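Long-range contacts in blood group a-and b-cleaving endo-beta-galactosidase (Streptococcus pneumoniae, PDB 2YGL), which probably binds blood group carbohydrate antigens through two tandem CBM51 modules, as part of a family 98 glycoside hydrolase that cleaves blood group A and B antigens: residues S267-D272 and S313-D318; T85-D90 and E124-N129. All blocks are in the same frame, centred on the assembly; numbering follows the deposited sequence.

The two contacts lie in different CBM51 modules, their nearest atoms about 31 Å apart, yet they appear to start from equivalent strand ends, SYVGID in 267-272 resembling TYIGID in 85-90. Contact 1 pairs the end of strand 262-271 with its sheet neighbour 315-320, as strand 82-87 pairs with 133-138 in the first module. Contact 2 instead packs I87 and the corner after it against the loop that leads to 133-138. Four backbone hydrogen bonds and side chains paired on both faces of the sheet hold contact 1, whereas apolar packing and two bridging waters hold contact 2. Both are mostly buried, with L316 exposed in the first and Y128 in the second.

Contact 1 of 2, residues S267-D272 and S313-D318; sequences SYVGID and SAFLVD
An antiparallel beta ladder in the second CBM51 sandwich sets S267, Y268 and V269 against V317, L316 and F315, the short strand segments running at 139° to each other. S267 and V317 form a hydrogen-bonded pair: V317 N donates to S267 O at 2.7 Å and S267 N to V317 O at 3.0 Å, both bonds fairly straight. The second such pair is more bent, with V269 N giving to F315 O at 2.9 Å and F315 N to V269 O at 3.0 Å. V269 O also receives the CA-H of A314, 3.2 Å from A314 CA, where the chain enters the strand. Between the two bonded pairs, Y268 and L316 meet on one face of the sheet. L316 CD1 sits over the centre of the Y268 ring, 3.9 Å from its centroid and 12° off the normal, a CH-pi contact, while CB of L316 touches CE1 near the rim. The other face carries S267, V269, F315 and V317. F315 CG lies between its own N and carbonyl carbon (chi1 52°), which lays the ring across V269, whose CB is 4.0 Å from the ring centroid. V269 CG2 meets V317 CG2 at 3.6 Å. That face looks into the sandwich, where V269 packs on F288 and V317 on V290 of strand 285-292. On its other edge strand 262-271 pairs with strand 343-352, and Y268 leans on I232 of strand 228-232.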
ATOM      1  N   SER A 267       5.444   1.267 -16.443  1.00 19.09           N
ATOM      2  CA  SER A 267       5.521   0.511 -17.695  1.00 18.81           C
ATOM      3  C   SER A 267       6.495  -0.657 -17.619  1.00 18.58           C
ATOM      4  O   SER A 267       7.555  -0.557 -16.999  1.00 18.37           O
ATOM      5  CB  SER A 267       5.933   1.422 -18.857  1.00 18.81           C
ATOM      6  OG  SER A 267       5.836   0.739 -20.092  1.00 18.56           O
ATOM      7  N   TYR A 268       6.121  -1.764 -18.256  1.00 18.38           N
ATOM      8  CA  TYR A 268       7.077  -2.814 -18.587  1.00 18.21           C
ATOM      9  C   TYR A 268       7.820  -2.410 -19.855  1.00 17.86           C
ATOM     10  O   TYR A 268       7.233  -1.805 -20.752  1.00 17.68           O
ATOM     11  CB  TYR A 268       6.379  -4.168 -18.755  1.00 18.23           C
ATOM     12  CG  TYR A 268       5.949  -4.758 -17.435  1.00 18.81           C
ATOM     13  CD1 TYR A 268       6.844  -5.495 -16.651  1.00 19.13           C
ATOM     14  CD2 TYR A 268       4.661  -4.555 -16.950  1.00 19.05           C
ATOM     15  CE1 TYR A 268       6.454  -6.026 -15.424  1.00 20.13           C
ATOM     16  CE2 TYR A 268       4.262  -5.081 -15.728  1.00 20.45           C
ATOM     17  CZ  TYR A 268       5.163  -5.814 -14.971  1.00 20.35           C
ATOM     18  OH  TYR A 268       4.763  -6.329 -13.763  1.00 21.95           O
ATOM     19  N   VAL A 269       9.114  -2.725 -19.912  1.00 17.58           N
ATOM     20  CA  VAL A 269       9.971  -2.299 -21.020  1.00 17.25           C
ATOM     21  C   VAL A 269      10.819  -3.462 -21.527  1.00 17.08           C
ATOM     22  O   VAL A 269      11.487  -4.140 -20.743  1.00 16.78           O
ATOM     23  CB  VAL A 269      10.908  -1.114 -20.618  1.00 17.27           C
ATOM     24  CG1 VAL A 269      11.734  -0.634 -21.812  1.00 17.30           C
ATOM     25  CG2 VAL A 269      10.114   0.045 -20.042  1.00 17.43           C
ATOM     26  N   GLY A 270      10.788  -3.678 -22.841  1.00 16.92           N
ATOM     27  CA  GLY A 270      11.633  -4.679 -23.490  1.00 16.55           C
ATOM     28  C   GLY A 270      11.483  -4.657 -24.997  1.00 16.40           C
ATOM     29  O   GLY A 270      10.875  -3.746 -25.557  1.00 16.24           O
ATOM     30  N   ILE A 271      12.035  -5.676 -25.651  1.00 16.24           N
ATOM     31  CA  ILE A 271      11.970  -5.796 -27.102  1.00 16.16           C
ATOM     32  C   ILE A 271      10.783  -6.674 -27.499  1.00 16.19           C
ATOM     33  O   ILE A 271      10.629  -7.788 -26.989  1.00 16.09           O
ATOM     34  CB  ILE A 271      13.291  -6.363 -27.671  1.00 16.19           C
ATOM     35  CG1 ILE A 271      14.445  -5.404 -27.364  1.00 16.23           C
ATOM     36  CG2 ILE A 271      13.183  -6.608 -29.173  1.00 15.84           C
ATOM     37  CD1 ILE A 271      15.780  -6.081 -27.176  1.00 15.99           C
ATOM     38  N   ASP A 272       9.945  -6.164 -28.399  1.00 16.32           N
ATOM     39  CA  ASP A 272       8.756  -6.897 -28.836  1.00 16.75           C
ATOM     40  C   ASP A 272       9.139  -8.224 -29.480  1.00 16.93           C
ATOM     41  O   ASP A 272      10.135  -8.310 -30.206  1.00 16.80           O
ATOM     42  CB  ASP A 272       7.902  -6.062 -29.792  1.00 16.61           C
ATOM     43  CG  ASP A 272       6.492  -6.619 -29.953  1.00 16.83           C
ATOM     44  OD1 ASP A 272       6.285  -7.504 -30.812  1.00 16.85           O
ATOM     45  OD2 ASP A 272       5.592  -6.185 -29.204  1.00 16.15           O
ATOM     46  N   SER A 313      14.227 -10.764 -20.315  1.00 22.96           N
ATOM     47  CA  SER A 313      12.901 -10.533 -19.739  1.00 23.15           C
ATOM     48  C   SER A 313      12.651  -9.040 -19.584  1.00 22.85           C
ATOM     49  O   SER A 313      13.528  -8.302 -19.130  1.00 22.61           O
ATOM     50  CB  SER A 313      12.759 -11.231 -18.382  1.00 23.22           C
ATOM     51  OG  SER A 313      12.454 -12.608 -18.538  1.00 24.18           O
ATOM     52  N   ALA A 314      11.459  -8.602 -19.979  1.00 22.71           N
ATOM     53  CA  ALA A 314      11.069  -7.199 -19.872  1.00 22.73           C
ATOM     54  C   ALA A 314      11.098  -6.756 -18.412  1.00 22.70           C
ATOM     55  O   ALA A 314      10.656  -7.495 -17.531  1.00 22.74           O
ATOM     56  CB  ALA A 314       9.682  -6.981 -20.475  1.00 22.64           C
ATOM     57  N   PHE A 315      11.632  -5.564 -18.161  1.00 22.73           N
ATOM     58  CA  PHE A 315      11.754  -5.050 -16.792  1.00 22.75           C
ATOM     59  C   PHE A 315      10.660  -4.042 -16.445  1.00 22.74           C
ATOM     60  O   PHE A 315      10.169  -3.321 -17.318  1.00 22.58           O
ATOM     61  CB  PHE A 315      13.152  -4.465 -16.529  1.00 22.71           C
ATOM     62  CG  PHE A 315      13.600  -3.447 -17.546  1.00 22.91           C
ATOM     63  CD1 PHE A 315      14.304  -3.840 -18.680  1.00 22.68           C
ATOM     64  CD2 PHE A 315      13.342  -2.093 -17.356  1.00 22.91           C
ATOM     65  CE1 PHE A 315      14.726  -2.905 -19.619  1.00 22.75           C
ATOM     66  CE2 PHE A 315      13.760  -1.148 -18.291  1.00 23.03           C
ATOM     67  CZ  PHE A 315      14.454  -1.556 -19.426  1.00 23.04           C
ATOM     68  N   LEU A 316      10.282  -4.008 -15.167  1.00 22.69           N
ATOM     69  CA  LEU A 316       9.287  -3.058 -14.685  1.00 22.74           C
ATOM     70  C   LEU A 316       9.929  -1.714 -14.373  1.00 22.77           C
ATOM     71  O   LEU A 316      10.878  -1.633 -13.590  1.00 22.63           O
ATOM     72  CB  LEU A 316       8.552  -3.599 -13.450  1.00 22.75           C
ATOM     73  CG  LEU A 316       7.488  -2.703 -12.790  1.00 23.00           C
ATOM     74  CD1 LEU A 316       6.359  -2.326 -13.753  1.00 23.01           C
ATOM     75  CD2 LEU A 316       6.920  -3.359 -11.539  1.00 22.98           C
ATOM     76  N   VAL A 317       9.412  -0.668 -15.011  1.00 22.83           N
ATOM     77  CA  VAL A 317       9.792   0.702 -14.689  1.00 22.81           C
ATOM     78  C   VAL A 317       8.659   1.316 -13.875  1.00 22.93           C
ATOM     79  O   VAL A 317       7.526   1.431 -14.352  1.00 22.82           O
ATOM     80  CB  VAL A 317      10.066   1.553 -15.952  1.00 22.75           C
ATOM     81  CG1 VAL A 317      10.339   3.006 -15.572  1.00 22.71           C
ATOM     82  CG2 VAL A 317      11.236   0.985 -16.736  1.00 22.59           C
ATOM     83  N   ASP A 318       8.974   1.687 -12.639  1.00 23.14           N
ATOM     84  CA  ASP A 318       8.004   2.292 -11.738  1.00 23.42           C
ATOM     85  C   ASP A 318       8.704   3.413 -10.982  1.00 23.38           C
ATOM     86  O   ASP A 318       9.411   3.167 -10.003  1.00 23.53           O
ATOM     87  CB  ASP A 318       7.443   1.234 -10.777  1.00 23.45           C
ATOM     88  CG  ASP A 318       6.362   1.782  -9.855  1.00 24.01           C
ATOM     89  OD1 ASP A 318       6.137   3.014  -9.821  1.00 24.32           O
ATOM     90  OD2 ASP A 318       5.725   0.967  -9.156  1.00 25.05           O
TER

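Contact 2 of 2, residues T85-D90 and E124-N129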
ATOM      1  N   THR A  85      -6.690   4.091  19.140  1.00 21.16           N
ATOM      2  CA  THR A  85      -7.768   3.760  20.079  1.00 20.69           C
ATOM      3  C   THR A  85      -7.766   4.685  21.295  1.00 20.54           C
ATOM      4  O   THR A  85      -6.744   5.295  21.622  1.00 20.44           O
ATOM      5  CB  THR A  85      -7.689   2.277  20.558  1.00 20.74           C
ATOM      6  OG1 THR A  85      -8.914   1.908  21.200  1.00 20.67           O
ATOM      7  CG2 THR A  85      -6.527   2.058  21.522  1.00 20.50           C
ATOM      8  N   TYR A  86      -8.921   4.786  21.949  1.00 20.12           N
ATOM      9  CA  TYR A  86      -9.034   5.432  23.250  1.00 20.09           C
ATOM     10  C   TYR A  86      -9.142   4.341  24.311  1.00 19.53           C
ATOM     11  O   TYR A  86      -9.892   3.378  24.141  1.00 19.78           O
ATOM     12  CB  TYR A  86     -10.277   6.324  23.310  1.00 20.44           C
ATOM     13  CG  TYR A  86     -10.244   7.515  22.378  1.00 21.84           C
ATOM     14  CD1 TYR A  86     -10.672   7.400  21.053  1.00 22.90           C
ATOM     15  CD2 TYR A  86      -9.797   8.760  22.821  1.00 23.04           C
ATOM     16  CE1 TYR A  86     -10.648   8.487  20.191  1.00 24.43           C
ATOM     17  CE2 TYR A  86      -9.770   9.862  21.963  1.00 24.57           C
ATOM     18  CZ  TYR A  86     -10.197   9.714  20.650  1.00 25.01           C
ATOM     19  OH  TYR A  86     -10.178  10.788  19.791  1.00 26.43           O
ATOM     20  N   ILE A  87      -8.392   4.487  25.397  1.00 18.71           N
ATOM     21  CA  ILE A  87      -8.429   3.507  26.484  1.00 18.04           C
ATOM     22  C   ILE A  87      -8.879   4.112  27.807  1.00 17.65           C
ATOM     23  O   ILE A  87      -8.639   5.286  28.082  1.00 17.43           O
ATOM     24  CB  ILE A  87      -7.069   2.768  26.682  1.00 17.86           C
ATOM     25  CG1 ILE A  87      -5.915   3.769  26.864  1.00 17.79           C
ATOM     26  CG2 ILE A  87      -6.814   1.803  25.529  1.00 17.54           C
ATOM     27  CD1 ILE A  87      -4.643   3.160  27.444  1.00 17.61           C
ATOM     28  N   GLY A  88      -9.525   3.282  28.617  1.00 17.31           N
ATOM     29  CA  GLY A  88      -9.968   3.661  29.951  1.00 16.89           C
ATOM     30  C   GLY A  88     -10.890   2.593  30.500  1.00 16.64           C
ATOM     31  O   GLY A  88     -11.114   1.568  29.857  1.00 16.43           O
ATOM     32  N   ILE A  89     -11.416   2.829  31.697  1.00 16.46           N
ATOM     33  CA  ILE A  89     -12.408   1.940  32.287  1.00 16.37           C
ATOM     34  C   ILE A  89     -13.788   2.440  31.876  1.00 16.59           C
ATOM     35  O   ILE A  89     -14.094   3.624  32.032  1.00 16.42           O
ATOM     36  CB  ILE A  89     -12.277   1.868  33.827  1.00 16.28           C
ATOM     37  CG1 ILE A  89     -10.898   1.320  34.213  1.00 16.14           C
ATOM     38  CG2 ILE A  89     -13.387   0.997  34.423  1.00 16.27           C
ATOM     39  CD1 ILE A  89     -10.540   1.477  35.686  1.00 15.99           C
ATOM     40  N   ASP A  90     -14.610   1.539  31.340  1.00 16.66           N
ATOM     41  CA  ASP A  90     -15.941   1.904  30.858  1.00 17.00           C
ATOM     42  C   ASP A  90     -16.814   2.513  31.955  1.00 17.24           C
ATOM     43  O   ASP A  90     -16.756   2.095  33.115  1.00 17.12           O
ATOM     44  CB  ASP A  90     -16.650   0.696  30.248  1.00 17.10           C
ATOM     45  CG  ASP A  90     -17.823   1.098  29.382  1.00 17.16           C
ATOM     46  OD1 ASP A  90     -17.606   1.450  28.203  1.00 17.91           O
ATOM     47  OD2 ASP A  90     -18.962   1.073  29.883  1.00 16.86           O
ATOM     48  N   GLU A 124       0.072   5.161  38.237  1.00 26.47           N
ATOM     49  CA  GLU A 124      -0.855   4.562  39.198  1.00 26.44           C
ATOM     50  C   GLU A 124      -1.995   3.811  38.497  1.00 25.82           C
ATOM     51  O   GLU A 124      -2.784   3.113  39.142  1.00 26.07           O
ATOM     52  CB  GLU A 124      -1.377   5.618  40.194  1.00 26.73           C
ATOM     53  CG  GLU A 124      -2.241   6.753  39.611  1.00 28.46           C
ATOM     54  CD  GLU A 124      -1.461   7.755  38.765  1.00 30.56           C
ATOM     55  OE1 GLU A 124      -1.227   7.472  37.569  1.00 30.93           O
ATOM     56  OE2 GLU A 124      -1.086   8.830  39.291  1.00 31.55           O
ATOM     57  N   GLY A 125      -2.060   3.950  37.174  1.00 25.07           N
ATOM     58  CA  GLY A 125      -3.019   3.214  36.353  1.00 24.10           C
ATOM     59  C   GLY A 125      -4.323   3.947  36.103  1.00 23.35           C
ATOM     60  O   GLY A 125      -4.353   5.177  36.052  1.00 23.19           O
ATOM     61  N   PHE A 126      -5.402   3.183  35.938  1.00 22.60           N
ATOM     62  CA  PHE A 126      -6.726   3.753  35.686  1.00 22.01           C
ATOM     63  C   PHE A 126      -7.695   3.475  36.824  1.00 21.58           C
ATOM     64  O   PHE A 126      -7.730   2.372  37.370  1.00 21.29           O
ATOM     65  CB  PHE A 126      -7.313   3.234  34.367  1.00 21.73           C
ATOM     66  CG  PHE A 126      -6.595   3.731  33.141  1.00 21.72           C
ATOM     67  CD1 PHE A 126      -5.491   3.045  32.638  1.00 21.09           C
ATOM     68  CD2 PHE A 126      -7.021   4.884  32.488  1.00 20.98           C
ATOM     69  CE1 PHE A 126      -4.823   3.504  31.506  1.00 21.22           C
ATOM     70  CE2 PHE A 126      -6.359   5.352  31.353  1.00 21.08           C
ATOM     71  CZ  PHE A 126      -5.261   4.661  30.860  1.00 21.15           C
ATOM     72  N   ARG A 127      -8.471   4.499  37.168  1.00 21.57           N
ATOM     73  CA  ARG A 127      -9.587   4.384  38.102  1.00 21.66           C
ATOM     74  C   ARG A 127     -10.882   4.678  37.348  1.00 21.45           C
ATOM     75  O   ARG A 127     -10.849   5.018  36.163  1.00 21.34           O
ATOM     76  CB  ARG A 127      -9.420   5.363  39.272  1.00 21.89           C
ATOM     77  CG  ARG A 127      -8.116   5.226  40.055  1.00 23.11           C
ATOM     78  CD  ARG A 127      -8.068   3.944  40.877  1.00 25.30           C
ATOM     79  NE  ARG A 127      -6.853   3.861  41.693  1.00 27.38           N
ATOM     80  CZ  ARG A 127      -5.685   3.381  41.271  1.00 28.07           C
ATOM     81  NH1 ARG A 127      -5.542   2.924  40.027  1.00 28.59           N
ATOM     82  NH2 ARG A 127      -4.650   3.357  42.099  1.00 28.67           N
ATOM     83  N   TYR A 128     -12.015   4.559  38.040  1.00 21.31           N
ATOM     84  CA  TYR A 128     -13.333   4.727  37.429  1.00 21.19           C
ATOM     85  C   TYR A 128     -13.505   6.099  36.774  1.00 20.90           C
ATOM     86  O   TYR A 128     -14.214   6.229  35.778  1.00 20.77           O
ATOM     87  CB  TYR A 128     -14.439   4.506  38.472  1.00 21.27           C
ATOM     88  CG  TYR A 128     -14.772   5.745  39.271  1.00 22.05           C
ATOM     89  CD1 TYR A 128     -13.974   6.139  40.346  1.00 22.63           C
ATOM     90  CD2 TYR A 128     -15.869   6.542  38.932  1.00 22.79           C
ATOM     91  CE1 TYR A 128     -14.265   7.286  41.072  1.00 23.63           C
ATOM     92  CE2 TYR A 128     -16.166   7.693  39.651  1.00 23.40           C
ATOM     93  CZ  TYR A 128     -15.360   8.056  40.720  1.00 23.61           C
ATOM     94  OH  TYR A 128     -15.645   9.191  41.435  1.00 24.60           O
ATOM     95  N   ASN A 129     -12.856   7.114  37.343  1.00 20.61           N
ATOM     96  CA  ASN A 129     -12.968   8.486  36.855  1.00 20.50           C
ATOM     97  C   ASN A 129     -11.709   9.002  36.151  1.00 20.41           C
ATOM     98  O   ASN A 129     -11.576  10.206  35.915  1.00 20.24           O
ATOM     99  CB  ASN A 129     -13.375   9.433  37.997  1.00 20.46           C
ATOM    100  CG  ASN A 129     -12.308   9.550  39.075  1.00 20.71           C
ATOM    101  OD1 ASN A 129     -11.561   8.604  39.338  1.00 20.30           O
ATOM    102  ND2 ASN A 129     -12.238  10.716  39.714  1.00 20.23           N
TER
HETATM  103  O   HOH W   1     -10.650   5.085  33.372  1.00 13.40           O
HETATM  104  O   HOH W   2     -16.335   3.806  35.565  1.00 21.56           O
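R127 O receives a water hydrogen at 2.8 Å from the water oxygen, and the same water accepts a hydrogen bond from I89 N at 2.9 Å, so it bridges the backbones of 85-90 and 124-129. A second water, one residue further on, works differently: it donates to D90 O at 3.0 Å and, over a longer distance, to Y128 O. Beside the first bridge the I89 side chain reaches across to 124-129. Its CG1 stands anti to the carbonyl carbon (chi1 -61°) and the chain then runs out extended (chi2 168°), which brings CD1 to 3.4 Å from F126 O and close to R127 O as well; CD1 also rests on F126 CB. The side chains of I89 and F126 lie alongside each other, their ends heading opposite ways. The F126 ring reaches I87 and G88: its CZ meets I87 CD1 at 3.8 Å, the isoleucine arm lying roughly perpendicular to the F126 side chain, and its CD2 lies near G88 CA. R127 points away from the strand and folds back on its own loop, NH1 donating to E124 O at 2.9 Å and only weakly to F126 O, linking the R127 side chain to the backbone of that loop. Around the contact F126 also touches Q133 of strand 133-138, and R127 touches V102, which helps bind the calcium ion; that ion is about 7 Å from the I89 side chain. The chain turns a corner at G88, and this water-bridged loop packed against it belongs to the calcium-bearing end of the first CBM51 module, a beta-sandwich of the galactose-binding-domain type.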